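Local coordinates for protein DPSA (Streptomyces coelicolor, PDB 4CY9) that probably binds and oxidises iron and may also bind DNA, as a member of the Dps family assembled from twelve copies, at residues Asp96-Gly101 / Ile106-Ala111; Asp58-Gln63 / Val114-Val119; Arg65-Asp70 / Arg146-Phe151; Arg14-Arg19 / Gly131-Ala136. All coordinates share one frame; numbering follows the deposited sequence. Where two conformers were deposited one is given.

Interaction 1: Asp96-Gly101 / Ile106-Ala111; sequences DDYSIG and IAHLGA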
# COMPACT_ATOMS: atom_id res chain seq x y z
N ASP A 96 -8.67 36.83 -20.29
CA ASP A 96 -9.97 36.38 -20.80
C ASP A 96 -10.13 34.88 -20.66
O ASP A 96 -9.09 34.19 -20.38
CB ASP A 96 -9.92 36.63 -22.33
CG ASP A 96 -9.85 38.13 -22.66
OD1 ASP A 96 -10.59 38.88 -21.98
OD2 ASP A 96 -9.05 38.45 -23.52
N ASP A 97 -11.33 34.41 -20.86
CA ASP A 97 -11.57 32.98 -20.85
C ASP A 97 -10.64 32.32 -21.89
O ASP A 97 -10.47 32.80 -23.05
CB ASP A 97 -13.00 32.60 -21.28
CG ASP A 97 -13.72 31.86 -20.27
OD1 ASP A 97 -13.41 31.99 -19.02
OD2 ASP A 97 -14.82 31.37 -20.55
N TYR A 98 -10.24 31.08 -21.57
CA TYR A 98 -9.62 30.22 -22.64
C TYR A 98 -10.65 30.04 -23.75
O TYR A 98 -11.82 29.80 -23.48
CB TYR A 98 -9.36 28.85 -21.99
CG TYR A 98 -8.60 27.91 -22.88
CD1 TYR A 98 -7.21 28.08 -23.07
CD2 TYR A 98 -9.31 26.84 -23.48
CE1 TYR A 98 -6.52 27.16 -23.85
CE2 TYR A 98 -8.63 25.88 -24.26
CZ TYR A 98 -7.24 26.08 -24.48
OH TYR A 98 -6.59 25.11 -25.23
N SER A 99 -10.15 30.16 -25.00
CA SER A 99 -11.11 30.40 -26.14
C SER A 99 -11.25 29.18 -27.04
O SER A 99 -11.99 29.28 -28.04
CB SER A 99 -10.57 31.59 -27.05
OG SER A 99 -9.28 31.25 -27.55
N ILE A 100 -10.61 28.04 -26.78
CA ILE A 100 -10.64 26.85 -27.65
C ILE A 100 -11.72 25.88 -27.14
O ILE A 100 -11.68 25.53 -25.91
CB ILE A 100 -9.28 26.08 -27.62
CG1 ILE A 100 -8.14 27.08 -27.95
CG2 ILE A 100 -9.30 24.96 -28.67
CD1 ILE A 100 -8.34 27.86 -29.29
N GLY A 101 -12.65 25.43 -28.02
CA GLY A 101 -13.61 24.37 -27.54
C GLY A 101 -13.01 23.00 -27.94
O GLY A 101 -11.89 22.59 -27.50
N ILE A 106 -2.85 19.01 -30.49
CA ILE A 106 -1.86 19.95 -30.77
C ILE A 106 -2.20 21.43 -30.92
O ILE A 106 -1.43 22.24 -30.38
CB ILE A 106 -0.73 19.42 -31.78
N ALA A 107 -3.42 21.82 -31.36
CA ALA A 107 -3.95 23.05 -31.29
C ALA A 107 -4.20 23.53 -29.78
O ALA A 107 -4.03 24.74 -29.40
CB ALA A 107 -5.28 23.15 -32.02
N HIS A 108 -4.76 22.63 -28.99
CA HIS A 108 -4.94 23.00 -27.56
C HIS A 108 -3.58 23.22 -26.89
O HIS A 108 -3.46 24.14 -26.04
CB HIS A 108 -5.62 21.87 -26.82
CG HIS A 108 -7.10 21.94 -26.90
ND1 HIS A 108 -7.79 22.95 -26.27
CD2 HIS A 108 -8.08 21.03 -27.43
CE1 HIS A 108 -9.14 22.81 -26.45
NE2 HIS A 108 -9.34 21.63 -27.17
N LEU A 109 -2.57 22.44 -27.23
CA LEU A 109 -1.26 22.64 -26.54
C LEU A 109 -0.71 24.03 -26.95
O LEU A 109 -0.12 24.70 -26.11
CB LEU A 109 -0.24 21.55 -26.96
CG LEU A 109 -0.62 20.17 -26.30
CD1 LEU A 109 0.47 19.14 -26.62
CD2 LEU A 109 -0.79 20.27 -24.77
N GLY A 110 -0.83 24.46 -28.23
CA GLY A 110 -0.48 25.82 -28.63
C GLY A 110 -1.13 26.89 -27.75
O GLY A 110 -0.48 27.88 -27.32
N ALA A 111 -2.48 26.77 -27.54
CA ALA A 111 -3.22 27.79 -26.77
C ALA A 111 -2.85 27.65 -25.28
O ALA A 111 -2.73 28.68 -24.59
CB ALA A 111 -4.72 27.56 -26.91
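Ile100 and His108 bring the two backbones closest, with their CA atoms 6.9 Å apart. Asp96-Gly101 is an irregular loop, and it runs beside the early turns of helix 105-133 of the ferritin-like bundle. The imidazole of His108 joins the two, firmly through ND1 and weakly through NE2. Tyr98 OH lies 2.7 Å from His108 ND1, a hydrogen bond in which either may be the donor. The two rings meet rim to rim, their planes only 13° apart. Tyr98 reaches this place because its CG stands opposite the backbone N (chi1 -174°). At the ring's other nitrogen, His108 NE2 gives a weak bond to Gly101 O at 2.7 Å, bent to 118°. The same NE2 also bonds weakly to Asn44 O at the end of helix 14-44. Apolar contact adds to this: Ala111 CB sits 3.6 Å from Tyr98 CE1. Thr37 and Val41 of helix 14-44 pack on Tyr98. An alanine in place of His108 would probably leave the buried Tyr98 hydroxyl without its main partner and the Gly101 carbonyl without this tie. The firm bond at ND1 and the weaker ones at NE2 probably limit the rotation of the imidazole and tie the loop to helix 105-133.

Interaction 2: Asp58-Gln63 / Val114-Val119; sequences DPQVDQ and VVYTGV
Gln60 and Tyr116 make this contact by themselves, through one buried hydrogen bond. Gln60 NE2 donates to Tyr116 OH at 2.6 Å, with an N-H...O angle of 156°. The hydroxyl lies close to the amide plane, and NE2 comes to the ring at its edge, near the ring plane. Amide and ring are nevertheless twisted by 37° against each other. The two side chains approach from opposite directions. Gln60 sends its CG out opposite the backbone N and then bends at chi2 (69°), which swings the amide round to the hydroxyl. The helices themselves stay far apart here, with the CA atoms of Gln60 and Tyr116 11.9 Å from each other. This suits the ferritin-like four-helix bundle, in which helices 50-77 and 105-133 run parallel across its diagonal and meet through long side chains in the core. Van der Waals contact is small and comes with the bond. Gln60 CG lies 3.2 Å from Tyr116 OH, and Gln60 NE2 is 3.5 Å from Tyr116 CE2. The other two helices close round the pair. Leu38 of helix 14-44 packs on both residues, and Phe151 of helix 135-158 meets the Tyr116 ring at a slant and also touches Gln60.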
# COMPACT_ATOMS: atom_id res chain seq x y z
N ASP A 58 -3.72 15.26 -16.63
CA ASP A 58 -4.38 14.96 -15.32
C ASP A 58 -3.43 15.18 -14.07
O ASP A 58 -3.95 15.75 -13.08
CB ASP A 58 -5.21 13.61 -15.44
CG ASP A 58 -6.81 13.88 -15.37
OD1 ASP A 58 -7.51 15.16 -15.20
OD2 ASP A 58 -7.41 12.80 -15.40
N PRO A 59 -2.17 14.80 -14.08
CA PRO A 59 -1.44 15.10 -12.89
C PRO A 59 -1.18 16.63 -12.71
O PRO A 59 -0.98 17.06 -11.57
CB PRO A 59 -0.10 14.43 -13.06
CG PRO A 59 0.06 14.13 -14.54
CD PRO A 59 -1.36 13.83 -14.96
N GLN A 60 -1.15 17.40 -13.80
CA GLN A 60 -0.98 18.83 -13.65
C GLN A 60 -2.27 19.47 -13.06
O GLN A 60 -2.17 20.39 -12.25
CB GLN A 60 -0.69 19.41 -15.03
CG GLN A 60 -0.60 20.92 -14.96
CD GLN A 60 0.66 21.48 -14.19
OE1 GLN A 60 1.47 20.73 -13.46
NE2 GLN A 60 0.86 22.74 -14.31
N VAL A 61 -3.45 18.92 -13.39
CA VAL A 61 -4.72 19.39 -12.77
C VAL A 61 -4.58 19.24 -11.27
O VAL A 61 -4.87 20.14 -10.45
CB VAL A 61 -5.94 18.56 -13.25
CG1 VAL A 61 -7.19 18.92 -12.39
CG2 VAL A 61 -6.23 18.96 -14.71
N ASP A 62 -4.11 18.05 -10.86
CA ASP A 62 -4.01 17.79 -9.43
C ASP A 62 -2.98 18.69 -8.75
O ASP A 62 -3.24 19.20 -7.66
CB ASP A 62 -3.52 16.31 -9.15
CG ASP A 62 -4.54 15.24 -9.64
OD1 ASP A 62 -5.72 15.56 -9.81
OD2 ASP A 62 -4.04 14.08 -9.87
N GLN A 63 -1.85 18.90 -9.42
CA GLN A 63 -0.77 19.74 -8.87
C GLN A 63 -1.25 21.21 -8.75
O GLN A 63 -0.95 21.93 -7.72
CB GLN A 63 0.50 19.68 -9.78
CG GLN A 63 1.59 20.49 -9.08
CD GLN A 63 3.10 20.00 -8.97
OE1 GLN A 63 3.62 19.04 -9.59
NE2 GLN A 63 3.80 20.74 -8.15
N VAL A 114 0.26 29.62 -24.38
CA VAL A 114 0.03 31.06 -24.13
C VAL A 114 -0.59 31.28 -22.76
O VAL A 114 -0.21 32.26 -22.05
CB VAL A 114 -0.92 31.58 -25.25
CG1 VAL A 114 -1.38 33.03 -24.96
CG2 VAL A 114 -0.20 31.45 -26.62
N VAL A 115 -1.51 30.39 -22.32
CA VAL A 115 -2.10 30.51 -20.99
C VAL A 115 -0.91 30.46 -19.96
O VAL A 115 -0.89 31.28 -19.02
CB VAL A 115 -3.07 29.34 -20.70
CG1 VAL A 115 -3.49 29.38 -19.23
CG2 VAL A 115 -4.35 29.60 -21.58
N TYR A 116 -0.04 29.43 -20.11
CA TYR A 116 1.00 29.26 -19.09
C TYR A 116 1.98 30.45 -19.12
O TYR A 116 2.50 30.83 -18.09
CB TYR A 116 1.83 27.99 -19.36
CG TYR A 116 1.25 26.86 -18.55
CD1 TYR A 116 0.16 26.15 -19.08
CD2 TYR A 116 1.71 26.51 -17.28
CE1 TYR A 116 -0.43 25.09 -18.29
CE2 TYR A 116 1.16 25.48 -16.50
CZ TYR A 116 0.11 24.79 -17.02
OH TYR A 116 -0.53 23.81 -16.27
N THR A 117 2.23 31.06 -20.29
CA THR A 117 3.13 32.26 -20.23
C THR A 117 2.54 33.37 -19.38
O THR A 117 3.26 33.95 -18.61
CB THR A 117 3.41 32.73 -21.67
OG1 THR A 117 4.01 34.09 -21.68
CG2 THR A 117 4.08 31.82 -22.36
N GLY A 118 1.19 33.57 -19.44
CA GLY A 118 0.55 34.55 -18.59
C GLY A 118 0.65 34.18 -17.11
O GLY A 118 0.88 35.05 -16.25
N VAL A 119 0.43 32.89 -16.83
CA VAL A 119 0.43 32.47 -15.44
C VAL A 119 1.86 32.60 -14.87
O VAL A 119 2.09 33.09 -13.73
CB VAL A 119 -0.04 30.97 -15.33
CG1 VAL A 119 0.11 30.58 -13.84
CG2 VAL A 119 -1.59 30.90 -15.60

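Interaction 3: Arg65-Asp70 / Arg146-Phe151; sequences RDMADD and RDLEQF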
# COMPACT_ATOMS: atom_id res chain seq x y z
N ARG A 65 -4.41 22.28 -8.54
CA ARG A 65 -5.40 22.41 -7.43
C ARG A 65 -4.66 22.46 -6.06
O ARG A 65 -5.12 23.23 -5.17
CB ARG A 65 -6.39 21.16 -7.41
CG ARG A 65 -7.37 21.32 -8.62
CD ARG A 65 -8.05 19.90 -8.83
NE ARG A 65 -9.15 20.08 -9.83
CZ ARG A 65 -9.90 19.02 -10.26
NH1 ARG A 65 -9.55 17.75 -9.87
NH2 ARG A 65 -10.90 19.29 -11.05
N ASP A 66 -3.59 21.70 -5.89
CA ASP A 66 -2.82 21.73 -4.65
C ASP A 66 -2.19 23.15 -4.47
O ASP A 66 -2.16 23.70 -3.35
CB ASP A 66 -1.68 20.68 -4.64
CG ASP A 66 -2.17 19.22 -4.38
OD1 ASP A 66 -3.29 19.07 -3.96
OD2 ASP A 66 -1.33 18.30 -4.61
N MET A 67 -1.62 23.70 -5.56
CA MET A 67 -1.03 25.08 -5.50
C MET A 67 -2.13 26.08 -5.06
O MET A 67 -1.84 26.91 -4.17
CB MET A 67 -0.56 25.53 -6.94
CG MET A 67 0.71 24.67 -7.32
SD MET A 67 1.10 25.39 -8.98
CE MET A 67 2.16 24.04 -9.49
N ALA A 68 -3.34 25.97 -5.60
CA ALA A 68 -4.40 26.95 -5.26
C ALA A 68 -4.72 26.81 -3.76
O ALA A 68 -4.90 27.81 -3.06
CB ALA A 68 -5.69 26.64 -6.12
N ASP A 69 -4.84 25.56 -3.25
CA ASP A 69 -5.09 25.30 -1.81
C ASP A 69 -4.04 25.98 -0.99
O ASP A 69 -4.36 26.62 0.06
CB ASP A 69 -4.96 23.76 -1.46
CG ASP A 69 -6.18 22.98 -1.88
OD1 ASP A 69 -7.21 23.68 -1.92
OD2 ASP A 69 -6.15 21.71 -2.12
N ASP A 70 -2.77 25.83 -1.40
CA ASP A 70 -1.72 26.34 -0.50
C ASP A 70 -1.68 27.91 -0.56
O ASP A 70 -1.43 28.57 0.47
CB ASP A 70 -0.32 25.85 -0.95
CG ASP A 70 -0.11 24.35 -0.63
OD1 ASP A 70 -0.82 23.83 0.29
OD2 ASP A 70 0.71 23.71 -1.25
N ARG A 146 8.30 27.26 -10.44
CA ARG A 146 9.16 26.29 -11.20
C ARG A 146 8.33 25.12 -11.69
O ARG A 146 8.45 24.71 -12.86
CB ARG A 146 10.30 25.76 -10.30
CG ARG A 146 11.24 24.84 -11.17
CD ARG A 146 12.60 24.51 -10.40
NE ARG A 146 12.28 23.64 -9.23
CZ ARG A 146 12.27 24.07 -7.96
NH1 ARG A 146 12.55 25.35 -7.61
NH2 ARG A 146 11.92 23.20 -6.95
N ASP A 147 7.44 24.62 -10.84
CA ASP A 147 6.58 23.50 -11.30
C ASP A 147 5.70 23.92 -12.50
O ASP A 147 5.54 23.11 -13.45
CB ASP A 147 5.66 23.03 -10.14
CG ASP A 147 6.45 22.15 -9.10
OD1 ASP A 147 7.58 21.72 -9.35
OD2 ASP A 147 5.87 21.92 -8.04
N LEU A 148 5.17 25.14 -12.47
CA LEU A 148 4.32 25.59 -13.60
C LEU A 148 5.20 25.71 -14.84
O LEU A 148 4.75 25.30 -15.96
CB LEU A 148 3.72 27.00 -13.31
CG LEU A 148 2.67 26.87 -12.13
CD1 LEU A 148 2.34 28.29 -11.53
CD2 LEU A 148 1.32 26.25 -12.66
N GLU A 149 6.43 26.27 -14.71
CA GLU A 149 7.29 26.37 -15.90
C GLU A 149 7.66 24.98 -16.42
O GLU A 149 7.82 24.81 -17.65
CB GLU A 149 8.60 27.08 -15.51
CG GLU A 149 8.34 28.55 -15.28
CD GLU A 149 9.60 29.26 -14.74
OE1 GLU A 149 10.53 28.60 -14.17
OE2 GLU A 149 9.58 30.54 -14.76
N GLN A 150 7.81 23.97 -15.54
CA GLN A 150 8.18 22.66 -16.05
C GLN A 150 6.99 22.02 -16.79
O GLN A 150 7.17 21.29 -17.78
CB GLN A 150 8.67 21.67 -14.93
CG GLN A 150 10.05 22.24 -14.32
CD GLN A 150 11.17 22.28 -15.38
OE1 GLN A 150 11.38 21.26 -16.23
NE2 GLN A 150 11.77 23.38 -15.47
N PHE A 151 5.78 22.31 -16.29
CA PHE A 151 4.65 21.70 -17.06
C PHE A 151 4.49 22.49 -18.39
O PHE A 151 4.20 21.86 -19.45
CB PHE A 151 3.30 21.85 -16.34
CG PHE A 151 2.20 21.13 -17.15
CD1 PHE A 151 2.14 19.73 -17.22
CD2 PHE A 151 1.33 21.87 -17.90
CE1 PHE A 151 1.25 19.13 -17.94
CE2 PHE A 151 0.24 21.21 -18.54
CZ PHE A 151 0.26 19.80 -18.57
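Met67 and Asp147 are the closest backbone pair, their CA atoms 9.7 Å apart on two antiparallel helices. These are helices 50-77 and 135-158, neighbours in the ferritin-like four-helix bundle, and the contact is part of its buried core. No hydrogen bond crosses between the two segments, and the contact rests on apolar packing. Met67 bridges the gap with its thioether. Its chain is extended beyond CG (chi2 -179°, chi3 -163°), which carries sulfur and methyl straight across to the other helix. There the sulfur lies beside the branch of Leu148, with Met67 SD 3.8 Å from Leu148 CD2. Leu148 CD1 is a little farther from the same sulfur, at 4.1 Å. The two chains run past each other in opposite directions, and the methyl also lies against the Leu148 branch, Met67 CE being 3.9 Å from Leu148 CG. Leu148 also packs on Val64 of helix 50-77 and on Tyr116, Val119 and Met123 of helix 105-133, so that it lies where helices 50-77, 105-133 and 135-158 come together. An alanine in place of Leu148 would probably open a gap beside the Met67 sulfur and leave the thioether less restrained. Glu149 pairs with Arg124 of its own chain and with Arg74 of a neighbouring subunit. The Met67 methyl ends against the base of the aspartate, with Met67 CE 3.7 Å from Asp147 CB.

Interaction 4: Arg14-Arg19 / Gly131-Ala136; sequences REAAGR and GKIDPA
Ala16 and Ile133 meet as the first turns of helix 14-44 pack against the place where helix 105-133 gives way to helix 135-158, at one end of the ferritin-like bundle. Their CA atoms lie 6.5 Å apart. The contact is at the surface, and no hydrogen bond joins the two segments. Ile133 does most of the touching, with both of its branches. Its CG2 methyl faces the alanine, with Ile133 CG2 4.0 Å from Ala16 CB. The longer branch extends (chi2 167°) so that Ile133 CD1 reaches 3.7 Å from Ala16 O. The same methyl lies 3.7 Å from Arg19 NH1, meeting the guanidinium obliquely. Leu20 of helix 14-44 also packs on Ile133.

Arg19 was modelled in two conformers and touches a crystal neighbour, so its pose may vary. In the conformer described it forms a salt bridge with Glu15, one turn back on the same helix. Arg19 NH2 donates to Glu15 OE1 at 3.0 Å, on the syn side of the carboxylate and nearly in the guanidinium plane. Arg19 NE lies 3.0 Å from Glu15 OE2.

Just after Ile133 the chain turns, and Asp134 is the N-cap of helix 135-158. Its carboxylate also pairs with Arg74 of its own chain and Arg124 of a neighbouring subunit. The capping bond is weak, from Ala136 N to Asp134 OD1 at 3.1 Å.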
# COMPACT_ATOMS: atom_id res chain seq x y z
N ARG A 14 0.66 44.70 9.50
CA ARG A 14 -0.67 44.46 8.85
C ARG A 14 -0.83 45.13 7.51
O ARG A 14 -1.36 44.57 6.55
CB ARG A 14 -1.81 44.82 9.83
CG ARG A 14 -1.76 43.76 10.95
CD ARG A 14 -2.86 43.92 12.03
NE ARG A 14 -2.85 45.29 12.51
CZ ARG A 14 -3.74 46.27 12.20
NH1 ARG A 14 -4.79 46.11 11.40
NH2 ARG A 14 -3.58 47.50 12.73
N GLU A 15 -0.38 46.40 7.39
CA GLU A 15 -0.56 47.06 6.08
C GLU A 15 0.23 46.33 4.95
O GLU A 15 -0.37 46.12 3.83
CB GLU A 15 0.01 48.59 6.15
CG GLU A 15 -0.26 49.36 4.86
CD GLU A 15 0.73 49.19 3.63
OE1 GLU A 15 1.95 48.74 3.92
OE2 GLU A 15 0.23 49.55 2.39
N ALA A 16 1.43 45.86 5.25
CA ALA A 16 2.27 45.12 4.24
C ALA A 16 1.51 43.77 3.97
O ALA A 16 1.39 43.32 2.77
CB ALA A 16 3.68 44.81 4.73
N ALA A 17 1.02 43.13 5.06
CA ALA A 17 0.24 41.84 4.78
C ALA A 17 -0.96 42.14 3.88
O ALA A 17 -1.28 41.28 3.01
CB ALA A 17 -0.27 41.26 6.13
N GLY A 18 -1.69 43.27 4.01
CA GLY A 18 -2.83 43.53 3.13
C GLY A 18 -2.36 43.57 1.67
O GLY A 18 -3.09 43.13 0.77
N ARG A 19 -1.20 44.23 1.40
CA ARG A 19 -0.84 44.26 -0.01
C ARG A 19 -0.39 42.83 -0.47
O ARG A 19 -0.74 42.50 -1.59
CB ARG A 19 0.30 45.24 -0.30
CG ARG A 19 -0.19 46.68 -0.10
CD ARG A 19 1.06 47.62 -0.24
NE ARG A 19 1.98 47.68 0.90
CZ ARG A 19 3.26 47.19 0.98
NH1 ARG A 19 3.88 46.47 -0.02
NH2 ARG A 19 3.94 47.41 2.14
N GLY A 131 8.83 38.80 -2.09
CA GLY A 131 10.18 38.77 -1.54
C GLY A 131 10.42 40.06 -0.74
O GLY A 131 11.19 39.99 0.25
N LYS A 132 9.71 41.13 -1.07
CA LYS A 132 9.93 42.42 -0.28
C LYS A 132 9.14 42.41 1.03
O LYS A 132 9.35 43.25 1.90
CB LYS A 132 9.39 43.58 -1.10
CG LYS A 132 10.37 43.74 -2.27
CD LYS A 132 9.63 44.67 -3.18
CE LYS A 132 10.73 44.77 -4.26
NZ LYS A 132 10.28 45.92 -5.05
N ILE A 133 8.15 41.51 1.17
CA ILE A 133 7.27 41.52 2.33
C ILE A 133 7.52 40.34 3.27
O ILE A 133 7.57 40.50 4.52
CB ILE A 133 5.77 41.49 1.86
CG1 ILE A 133 5.43 42.83 1.11
CG2 ILE A 133 4.77 41.38 3.06
CD1 ILE A 133 4.13 42.84 0.32
N ASP A 134 7.68 39.13 2.73
CA ASP A 134 7.76 37.94 3.60
C ASP A 134 8.45 36.80 2.83
O ASP A 134 7.82 36.23 1.90
CB ASP A 134 6.29 37.52 3.82
CG ASP A 134 6.23 36.15 4.50
OD1 ASP A 134 7.15 35.81 5.26
OD2 ASP A 134 5.22 35.48 4.31
N PRO A 135 9.61 36.37 3.25
CA PRO A 135 10.36 35.31 2.58
C PRO A 135 9.58 33.97 2.64
O PRO A 135 9.80 33.11 1.79
CB PRO A 135 11.66 35.14 3.41
CG PRO A 135 11.31 35.72 4.76
CD PRO A 135 10.37 36.91 4.43
N ALA A 136 8.72 33.73 3.64
CA ALA A 136 8.05 32.43 3.64
C ALA A 136 7.05 32.33 2.50
O ALA A 136 6.92 31.28 1.86
CB ALA A 136 7.29 32.26 5.01

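From the N terminus, residues 14-19 open the longest loop, which interaction 4 closes at 131-136. It joins the start of helix 14-44 to the turn between helices 105-133 and 135-158. Interaction 2 opens at 58-63 and interaction 3 at 65-70, both on helix 50-77. Interaction 1 opens at 96-101, in the loop before strand 103-104, closes first, at 106-111, and is nested inside all the others. Interaction 2 closes at 114-119, inside the loop of interaction 4. Interaction 3 closes last, at 146-151, and crosses both 2 and 4. Interactions 2 and 3 touch in the core and join helix 50-77 to helices 105-133 and 135-158. Tyr98 of interaction 1 packs on Val115 of the 114-119 segment.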